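PDB 6ZLK: epimerase domain-containing protein from Bacillus cereus HuA2-4, which interconverts UDP-glucuronic acid and UDP-galacturonic acid by epimerisation at C4 of the sugar, using bound NAD. Local coordinates for residues Q18-N23 with G224-L229; M104-L109 with E157-V162; I254-K259 with D301-E306. All blocks are in the same frame, centred on the assembly; numbering follows the deposited sequence.

In the fold
All three contacts pair helix with helix, but no helix serves in more than one. Interactions 1 and 2 belong to the Rossmann-like NAD-binding domain and cover opposite faces of its sheet, with centres about 23 Å apart; strand 77-80 offers Y79 to the first and H80 to the second. Interaction 3, its centre about 37 Å from that of interaction 2, joins helices of the smaller, substrate-binding part. Interaction 2 is wholly buried, and the second subunit helps to cover it. Interaction 1 is partly buried and purely aliphatic. Interaction 3 has a buried leucine pair, but its outer side is charged and bridged by water.

Interaction 1. Residues Q18-N23 with G224-L229; sequences QALLKN and GTVAAL
L20 and V226 form the closest contact between segments 18-23 and 224-229, on two helices lying on the same face of the sheet in this Rossmann-type fold: helix 11-21, which follows the first strand, and helix 218-230, about 200 residues later in the chain. The methyl L20 CD2 comes to 4.0 Å from V226 CG2, and the two side chains slide past each other in opposite directions rather than meeting head on. Leucine suits this place because its reach makes up for the backbones, whose nearest CA atoms, those of L20 and V226, are 7.4 Å apart. Its CG stands anti to the carbonyl carbon (chi1 -63°), and the far end of the chain comes nearer to V226 than its root does. On the sheet side, L20 also packs on I3, V5 and Y79, while L229 lies on I3, V77 and Y79, so both helices share one floor of strand residues. The leucines themselves approach less closely, with L20 CD2 and L229 CD2 4.4 Å apart.

Away from the sheet the contact slackens. A19 is partly exposed, and its single methyl makes only a light contact with V226 and also meets I222 of the same helix. Between these segments the packing is purely apolar. At its outer edge A19 CB lies 4.5 Å from V226 CG2, the same methyl that receives L20.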
loop_
_atom_site.group_PDB
_atom_site.type_symbol
_atom_site.label_atom_id
_atom_site.label_comp_id
_atom_site.label_asym_id
_atom_site.label_seq_id
_atom_site.Cartn_x
_atom_site.Cartn_y
_atom_site.Cartn_z
ATOM N N GLN A 18 9.969 -15.186 -24.116
ATOM C CA GLN A 18 10.713 -15.410 -25.368
ATOM C C GLN A 18 12.211 -15.423 -25.048
ATOM O O GLN A 18 12.943 -16.323 -25.500
ATOM C CB GLN A 18 10.336 -14.316 -26.358
ATOM C CG GLN A 18 10.809 -14.559 -27.765
ATOM C CD GLN A 18 9.818 -13.925 -28.715
ATOM O OE1 GLN A 18 9.234 -12.887 -28.416
ATOM N NE2 GLN A 18 9.585 -14.580 -29.840
ATOM N N ALA A 19 12.676 -14.467 -24.254
ATOM C CA ALA A 19 14.106 -14.377 -23.909
ATOM C C ALA A 19 14.538 -15.580 -23.063
ATOM O O ALA A 19 15.623 -16.167 -23.342
ATOM C CB ALA A 19 14.409 -13.089 -23.191
ATOM N N LEU A 20 13.788 -15.934 -22.031
ATOM C CA LEU A 20 14.158 -17.088 -21.192
ATOM C C LEU A 20 14.257 -18.363 -22.028
ATOM O O LEU A 20 15.181 -19.164 -21.785
ATOM C CB LEU A 20 13.179 -17.261 -20.037
ATOM C CG LEU A 20 13.159 -16.106 -19.066
ATOM C CD1 LEU A 20 11.948 -16.187 -18.149
ATOM C CD2 LEU A 20 14.431 -15.989 -18.265
ATOM N N LEU A 21 13.333 -18.561 -22.945
ATOM C CA LEU A 21 13.253 -19.832 -23.698
ATOM C C LEU A 21 14.421 -19.944 -24.668
ATOM O O LEU A 21 14.703 -21.091 -25.030
ATOM C CB LEU A 21 11.939 -19.971 -24.436
ATOM C CG LEU A 21 10.731 -20.207 -23.552
ATOM C CD1 LEU A 21 9.435 -19.990 -24.322
ATOM C CD2 LEU A 21 10.776 -21.587 -22.942
ATOM N N LYS A 22 15.155 -18.873 -24.953
ATOM C CA LYS A 22 16.402 -18.963 -25.772
ATOM C C LYS A 22 17.453 -19.821 -25.073
ATOM O O LYS A 22 18.357 -20.301 -25.758
ATOM C CB LYS A 22 16.905 -17.570 -26.132
ATOM C CG LYS A 22 15.997 -16.951 -27.160
ATOM C CD LYS A 22 16.441 -15.632 -27.669
ATOM C CE LYS A 22 15.390 -15.081 -28.612
ATOM N NZ LYS A 22 15.650 -13.651 -28.911
ATOM N N ASN A 23 17.437 -19.901 -23.754
ATOM C CA ASN A 23 18.356 -20.760 -22.989
ATOM C C ASN A 23 17.705 -22.150 -22.896
ATOM O O ASN A 23 16.644 -22.288 -22.271
ATOM C CB ASN A 23 18.654 -20.127 -21.653
ATOM C CG ASN A 23 19.726 -20.852 -20.875
ATOM O OD1 ASN A 23 19.813 -22.079 -20.894
ATOM N ND2 ASN A 23 20.528 -20.087 -20.151
ATOM N N GLY A 224 18.133 -6.578 -18.225
ATOM C CA GLY A 224 18.248 -6.375 -16.771
ATOM C C GLY A 224 17.480 -7.416 -15.990
ATOM O O GLY A 224 17.917 -7.927 -14.917
ATOM N N THR A 225 16.296 -7.750 -16.493
ATOM C CA THR A 225 15.395 -8.666 -15.793
ATOM C C THR A 225 16.016 -10.076 -15.756
ATOM O O THR A 225 15.954 -10.740 -14.690
ATOM C CB THR A 225 14.017 -8.564 -16.447
ATOM O OG1 THR A 225 13.512 -7.226 -16.395
ATOM C CG2 THR A 225 13.051 -9.531 -15.819
ATOM N N VAL A 226 16.531 -10.568 -16.878
ATOM C CA VAL A 226 17.229 -11.862 -16.941
ATOM C C VAL A 226 18.484 -11.790 -16.058
ATOM O O VAL A 226 18.759 -12.779 -15.412
ATOM C CB VAL A 226 17.508 -12.204 -18.408
ATOM C CG1 VAL A 226 18.411 -13.399 -18.514
ATOM C CG2 VAL A 226 16.192 -12.451 -19.132
ATOM N N ALA A 227 19.171 -10.664 -16.015
ATOM C CA ALA A 227 20.379 -10.533 -15.177
ATOM C C ALA A 227 20.010 -10.729 -13.703
ATOM O O ALA A 227 20.865 -11.241 -12.955
ATOM C CB ALA A 227 21.080 -9.233 -15.382
ATOM N N ALA A 228 18.820 -10.340 -13.267
ATOM C CA ALA A 228 18.378 -10.585 -11.873
ATOM C C ALA A 228 18.387 -12.084 -11.556
ATOM O O ALA A 228 18.613 -12.456 -10.377
ATOM C CB ALA A 228 17.020 -9.964 -11.610
ATOM N N LEU A 229 18.040 -12.946 -12.501
ATOM C CA LEU A 229 18.110 -14.389 -12.320
ATOM C C LEU A 229 19.566 -14.832 -12.381
ATOM O O LEU A 229 19.958 -15.642 -11.491
ATOM C CB LEU A 229 17.298 -15.043 -13.425
ATOM C CG LEU A 229 17.300 -16.564 -13.448
ATOM C CD1 LEU A 229 16.984 -17.105 -12.064
ATOM C CD2 LEU A 229 16.311 -17.076 -14.468
#

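Interaction 2. Residues M104-L109 with E157-V162; sequences MVTQQL and EHLCHV
The hydroxyl OG1 of T106 is held twice, by NE2 of H80 on strand 77-80 and by the carbonyl O of N102 one turn earlier in its own helix. With chi1 at -62°, OG1 leans back along the helix to that carbonyl, while the methyl CG2 faces the other segment and comes to 4.3 Å from L159 CB and 4.5 Å from C160 SG. Threonine thus serves two needs at a buried position: its polar branch is satisfied by the strand and by its own helix, and its apolar branch packs against the neighbouring helix. L159 reaches across in return. Its CD1 lies 3.9 Å from both the backbone N and CB of Q107, resting on the root of that residue.

The two segments run nearly parallel, at 18° with axes 9.5 Å apart, on helices 96-113 and 148-167. In extended short-chain dehydrogenases/reductases this helix pair characteristically joins its counterpart in a second subunit to form a four-helix bundle; consistent with this, H158 packs on L154, and V162 on P145, of the second subunit. Q107 divides its role accordingly. Its CB stays with L159, but the chain bends at chi2 (-106°) and carries the amide away, so that NE2 hydrogen-bonds to O of G92 of the second subunit. On the other side of helix 96-113, V105 touches the bound NAD.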
loop_
_atom_site.group_PDB
_atom_site.type_symbol
_atom_site.label_atom_id
_atom_site.label_comp_id
_atom_site.label_asym_id
_atom_site.label_seq_id
_atom_site.Cartn_x
_atom_site.Cartn_y
_atom_site.Cartn_z
ATOM N N MET A 104 -3.827 -8.140 -3.688
ATOM C CA MET A 104 -4.302 -9.478 -3.262
ATOM C C MET A 104 -3.540 -10.568 -4.027
ATOM O O MET A 104 -3.121 -11.565 -3.422
ATOM C CB MET A 104 -5.810 -9.679 -3.459
ATOM C CG MET A 104 -6.654 -8.942 -2.487
ATOM S SD MET A 104 -6.409 -9.541 -0.805
ATOM C CE MET A 104 -6.333 -11.314 -0.909
ATOM N N VAL A 105 -3.291 -10.405 -5.317
ATOM C CA VAL A 105 -2.539 -11.413 -6.100
ATOM C C VAL A 105 -1.133 -11.586 -5.517
ATOM O O VAL A 105 -0.643 -12.697 -5.396
ATOM C CB VAL A 105 -2.515 -10.990 -7.582
ATOM C CG1 VAL A 105 -1.397 -11.651 -8.346
ATOM C CG2 VAL A 105 -3.839 -11.356 -8.218
ATOM N N THR A 106 -0.485 -10.495 -5.183
ATOM C CA THR A 106 0.891 -10.556 -4.678
ATOM C C THR A 106 0.885 -11.281 -3.326
ATOM O O THR A 106 1.731 -12.166 -3.113
ATOM C CB THR A 106 1.505 -9.161 -4.575
ATOM O OG1 THR A 106 1.577 -8.565 -5.880
ATOM C CG2 THR A 106 2.901 -9.178 -4.011
ATOM N N GLN A 107 -0.065 -10.948 -2.482
ATOM C CA GLN A 107 -0.147 -11.633 -1.170
ATOM C C GLN A 107 -0.355 -13.134 -1.400
ATOM O O GLN A 107 0.277 -13.943 -0.690
ATOM C CB GLN A 107 -1.232 -11.039 -0.289
ATOM C CG GLN A 107 -1.215 -11.623 1.117
ATOM C CD GLN A 107 -2.334 -12.588 1.373
ATOM O OE1 GLN A 107 -3.061 -12.968 0.468
ATOM N NE2 GLN A 107 -2.431 -13.021 2.626
ATOM N N GLN A 108 -1.268 -13.522 -2.268
ATOM C CA GLN A 108 -1.543 -14.961 -2.452
ATOM C C GLN A 108 -0.293 -15.692 -2.979
ATOM O O GLN A 108 -0.023 -16.838 -2.550
ATOM C CB GLN A 108 -2.717 -15.165 -3.406
ATOM C CG GLN A 108 -4.056 -14.739 -2.816
ATOM C CD GLN A 108 -5.187 -15.587 -3.378
ATOM O OE1 GLN A 108 -5.050 -16.306 -4.364
ATOM N NE2 GLN A 108 -6.355 -15.475 -2.774
ATOM N N LEU A 109 0.402 -15.111 -3.933
ATOM C CA LEU A 109 1.658 -15.715 -4.443
ATOM C C LEU A 109 2.660 -15.862 -3.305
ATOM O O LEU A 109 3.222 -16.941 -3.167
ATOM C CB LEU A 109 2.243 -14.890 -5.569
ATOM C CG LEU A 109 1.491 -14.980 -6.880
ATOM C CD1 LEU A 109 2.042 -13.944 -7.802
ATOM C CD2 LEU A 109 1.638 -16.371 -7.519
ATOM N N GLU A 157 5.277 -4.133 -3.135
ATOM C CA GLU A 157 6.692 -4.188 -2.725
ATOM C C GLU A 157 6.700 -4.411 -1.218
ATOM O O GLU A 157 7.465 -5.206 -0.739
ATOM C CB GLU A 157 7.453 -2.893 -2.964
ATOM C CG GLU A 157 7.562 -2.494 -4.411
ATOM C CD GLU A 157 8.533 -1.345 -4.588
ATOM O OE1 GLU A 157 9.226 -0.993 -3.606
ATOM O OE2 GLU A 157 8.606 -0.792 -5.700
ATOM N N HIS A 158 5.829 -3.717 -0.490
ATOM C CA HIS A 158 5.838 -3.841 0.989
ATOM C C HIS A 158 5.491 -5.284 1.347
ATOM O O HIS A 158 6.073 -5.836 2.316
ATOM C CB HIS A 158 4.860 -2.824 1.613
ATOM C CG HIS A 158 5.329 -1.399 1.521
ATOM N ND1 HIS A 158 4.442 -0.368 1.413
ATOM C CD2 HIS A 158 6.541 -0.849 1.570
ATOM C CE1 HIS A 158 5.101 0.764 1.437
ATOM N NE2 HIS A 158 6.384 0.506 1.505
ATOM N N LEU A 159 4.507 -5.902 0.691
ATOM C CA LEU A 159 4.181 -7.305 0.970
ATOM C C LEU A 159 5.412 -8.190 0.758
ATOM O O LEU A 159 5.703 -9.062 1.578
ATOM C CB LEU A 159 3.044 -7.765 0.054
ATOM C CG LEU A 159 1.669 -7.275 0.477
ATOM C CD1 LEU A 159 0.652 -7.583 -0.616
ATOM C CD2 LEU A 159 1.265 -7.892 1.800
ATOM N N CYS A 160 6.168 -7.977 -0.313
ATOM C CA CYS A 160 7.424 -8.721 -0.533
ATOM C C CYS A 160 8.335 -8.565 0.697
ATOM O O CYS A 160 8.814 -9.606 1.177
ATOM C CB CYS A 160 8.174 -8.277 -1.782
ATOM S SG CYS A 160 7.324 -8.723 -3.325
ATOM N N HIS A 161 8.518 -7.345 1.210
ATOM C CA HIS A 161 9.408 -7.199 2.379
ATOM C C HIS A 161 8.802 -7.926 3.579
ATOM O O HIS A 161 9.591 -8.477 4.373
ATOM C CB HIS A 161 9.650 -5.746 2.706
ATOM C CG HIS A 161 10.440 -5.057 1.654
ATOM N ND1 HIS A 161 11.750 -5.455 1.359
ATOM C CD2 HIS A 161 10.154 -4.008 0.863
ATOM C CE1 HIS A 161 12.206 -4.663 0.389
ATOM N NE2 HIS A 161 11.263 -3.760 0.100
ATOM N N VAL A 162 7.483 -7.904 3.785
ATOM C CA VAL A 162 6.879 -8.624 4.930
ATOM C C VAL A 162 7.198 -10.103 4.835
ATOM O O VAL A 162 7.601 -10.698 5.817
ATOM C CB VAL A 162 5.361 -8.376 4.969
ATOM C CG1 VAL A 162 4.658 -9.375 5.854
ATOM C CG2 VAL A 162 5.096 -6.911 5.353
#

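Interaction 3. Residues I254-K259 with D301-E306; sequences ISMLEK and DGLEAE
L303, M256 and L257 share one first torsion, each with CG anti to its carbonyl carbon. It helps direct the ends of L303 and L257 into the interface, toward which M256 and L303 already start. In L303 chi1 is -74° and the chain is extended beyond it, which sends the forked end across toward helix 250-261. There the two methyls take different partners. CD1 settles against M256, 3.7 Å from its CB and 3.9 Å from its SD, while CD2 lies 4.2 Å from CD2 of L257. L303 crosses both of these side chains at about a right angle. In M256, chi1 (-66°) and an extended chi2 carry SD out beside L303 CD1, and chi3 (82°) merely turns the end methyl. An unbranched, apolar thioether suits this partly exposed edge.

The contact belongs to the smaller, substrate-binding part of the extended short-chain dehydrogenase/reductase fold, and the side chain of L303 is about 10 Å from bound UDP-glucuronic acid. Helix 189-198 closes the inner side, where F190 meets L303 and both I194 and M197 meet L257. Branched aliphatic residues fit such a junction of three helices, since each can present a methyl to more than one neighbour.

At the outer side the chemistry changes. K259 and E304, both exposed, have NZ and OE1 5.4 Å apart, too far for a direct salt bridge. A water links them instead, accepting from K259 NZ at 2.7 Å and donating to E304 OE1 at 2.9 Å. The attraction between the opposite charges is probably softened by this water and by the surrounding solvent. With L303 buried and the polar link indirect, the apolar grip on this leucine probably contributes more to joining the segments than the water-mediated link between the charges.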
loop_
_atom_site.group_PDB
_atom_site.type_symbol
_atom_site.label_atom_id
_atom_site.label_comp_id
_atom_site.label_asym_id
_atom_site.label_seq_id
_atom_site.Cartn_x
_atom_site.Cartn_y
_atom_site.Cartn_z
ATOM N N ILE A 254 8.272 13.228 -30.079
ATOM C CA ILE A 254 7.478 13.560 -31.276
ATOM C C ILE A 254 8.451 14.027 -32.364
ATOM O O ILE A 254 8.261 13.579 -33.505
ATOM C CB ILE A 254 6.385 14.578 -30.956
ATOM C CG1 ILE A 254 5.321 13.947 -30.068
ATOM C CG2 ILE A 254 5.799 15.122 -32.250
ATOM C CD1 ILE A 254 4.311 14.915 -29.519
ATOM N N SER A 255 9.443 14.864 -32.075
ATOM C CA SER A 255 10.408 15.325 -33.109
ATOM C C SER A 255 11.164 14.147 -33.696
ATOM O O SER A 255 11.350 14.110 -34.906
ATOM C CB SER A 255 11.344 16.344 -32.602
ATOM O OG SER A 255 10.590 17.486 -32.280
ATOM N N MET A 256 11.577 13.219 -32.862
ATOM C CA MET A 256 12.328 12.051 -33.341
ATOM C C MET A 256 11.402 11.230 -34.226
ATOM O O MET A 256 11.897 10.734 -35.258
ATOM C CB MET A 256 12.767 11.209 -32.145
ATOM C CG MET A 256 13.756 11.976 -31.299
ATOM S SD MET A 256 14.311 10.967 -29.925
ATOM C CE MET A 256 15.532 10.079 -30.881
ATOM N N LEU A 257 10.119 11.126 -33.890
ATOM C CA LEU A 257 9.170 10.315 -34.680
ATOM C C LEU A 257 8.911 11.025 -36.012
ATOM O O LEU A 257 8.717 10.318 -37.013
ATOM C CB LEU A 257 7.874 10.077 -33.899
ATOM C CG LEU A 257 7.971 9.029 -32.783
ATOM C CD1 LEU A 257 6.699 9.090 -31.955
ATOM C CD2 LEU A 257 8.202 7.653 -33.339
ATOM N N GLU A 258 8.813 12.342 -36.001
ATOM C CA GLU A 258 8.667 13.115 -37.268
ATOM C C GLU A 258 9.861 12.828 -38.170
ATOM O O GLU A 258 9.622 12.653 -39.407
ATOM C CB GLU A 258 8.545 14.606 -36.962
ATOM C CG GLU A 258 7.186 14.937 -36.373
ATOM C CD GLU A 258 7.011 16.390 -35.987
ATOM O OE1 GLU A 258 8.002 17.024 -35.554
ATOM O OE2 GLU A 258 5.859 16.874 -36.116
ATOM N N LYS A 259 11.072 12.784 -37.627
ATOM C CA LYS A 259 12.266 12.528 -38.478
ATOM C C LYS A 259 12.181 11.094 -39.030
ATOM O O LYS A 259 12.457 10.903 -40.240
ATOM C CB LYS A 259 13.577 12.869 -37.774
ATOM C CG LYS A 259 13.949 11.999 -36.587
ATOM C CD LYS A 259 15.334 12.259 -35.953
ATOM C CE LYS A 259 15.652 11.333 -34.779
ATOM N NZ LYS A 259 14.895 10.050 -34.848
ATOM N N ASP A 301 17.071 4.376 -32.211
ATOM C CA ASP A 301 16.996 2.949 -32.605
ATOM C C ASP A 301 15.701 2.335 -32.056
ATOM O O ASP A 301 15.037 1.574 -32.770
ATOM C CB ASP A 301 18.238 2.188 -32.161
ATOM C CG ASP A 301 19.505 2.458 -32.972
ATOM O OD1 ASP A 301 19.406 3.062 -34.071
ATOM O OD2 ASP A 301 20.576 2.028 -32.514
ATOM N N GLY A 302 15.352 2.604 -30.795
ATOM C CA GLY A 302 14.162 1.992 -30.149
ATOM C C GLY A 302 12.867 2.495 -30.773
ATOM O O GLY A 302 11.969 1.665 -31.026
ATOM N N LEU A 303 12.805 3.783 -31.121
ATOM C CA LEU A 303 11.621 4.385 -31.791
ATOM C C LEU A 303 11.491 3.884 -33.230
ATOM O O LEU A 303 10.376 3.611 -33.627
ATOM C CB LEU A 303 11.774 5.891 -31.764
ATOM C CG LEU A 303 11.521 6.518 -30.395
ATOM C CD1 LEU A 303 11.849 7.978 -30.496
ATOM C CD2 LEU A 303 10.090 6.273 -29.902
ATOM N N GLU A 304 12.601 3.590 -33.885
ATOM C CA GLU A 304 12.534 2.978 -35.238
ATOM C C GLU A 304 11.822 1.634 -35.138
ATOM O O GLU A 304 10.986 1.315 -35.996
ATOM C CB GLU A 304 13.929 2.822 -35.843
ATOM C CG GLU A 304 14.487 4.139 -36.328
ATOM C CD GLU A 304 15.987 4.156 -36.558
ATOM O OE1 GLU A 304 16.511 5.281 -36.814
ATOM O OE2 GLU A 304 16.621 3.086 -36.450
ATOM N N ALA A 305 12.185 0.836 -34.136
ATOM C CA ALA A 305 11.626 -0.503 -33.952
ATOM C C ALA A 305 10.151 -0.348 -33.659
ATOM O O ALA A 305 9.347 -1.086 -34.231
ATOM C CB ALA A 305 12.315 -1.222 -32.827
ATOM N N GLU A 306 9.809 0.503 -32.684
ATOM C CA GLU A 306 8.387 0.621 -32.323
ATOM C C GLU A 306 7.603 1.172 -33.517
ATOM O O GLU A 306 6.471 0.670 -33.695
ATOM C CB GLU A 306 8.181 1.419 -31.031
ATOM C CG GLU A 306 6.711 1.323 -30.597
ATOM C CD GLU A 306 6.335 1.779 -29.188
ATOM O OE1 GLU A 306 7.275 2.074 -28.391
ATOM O OE2 GLU A 306 5.100 1.891 -28.908
HETATM O O HOH W 1 15.935 8.038 -36.281
#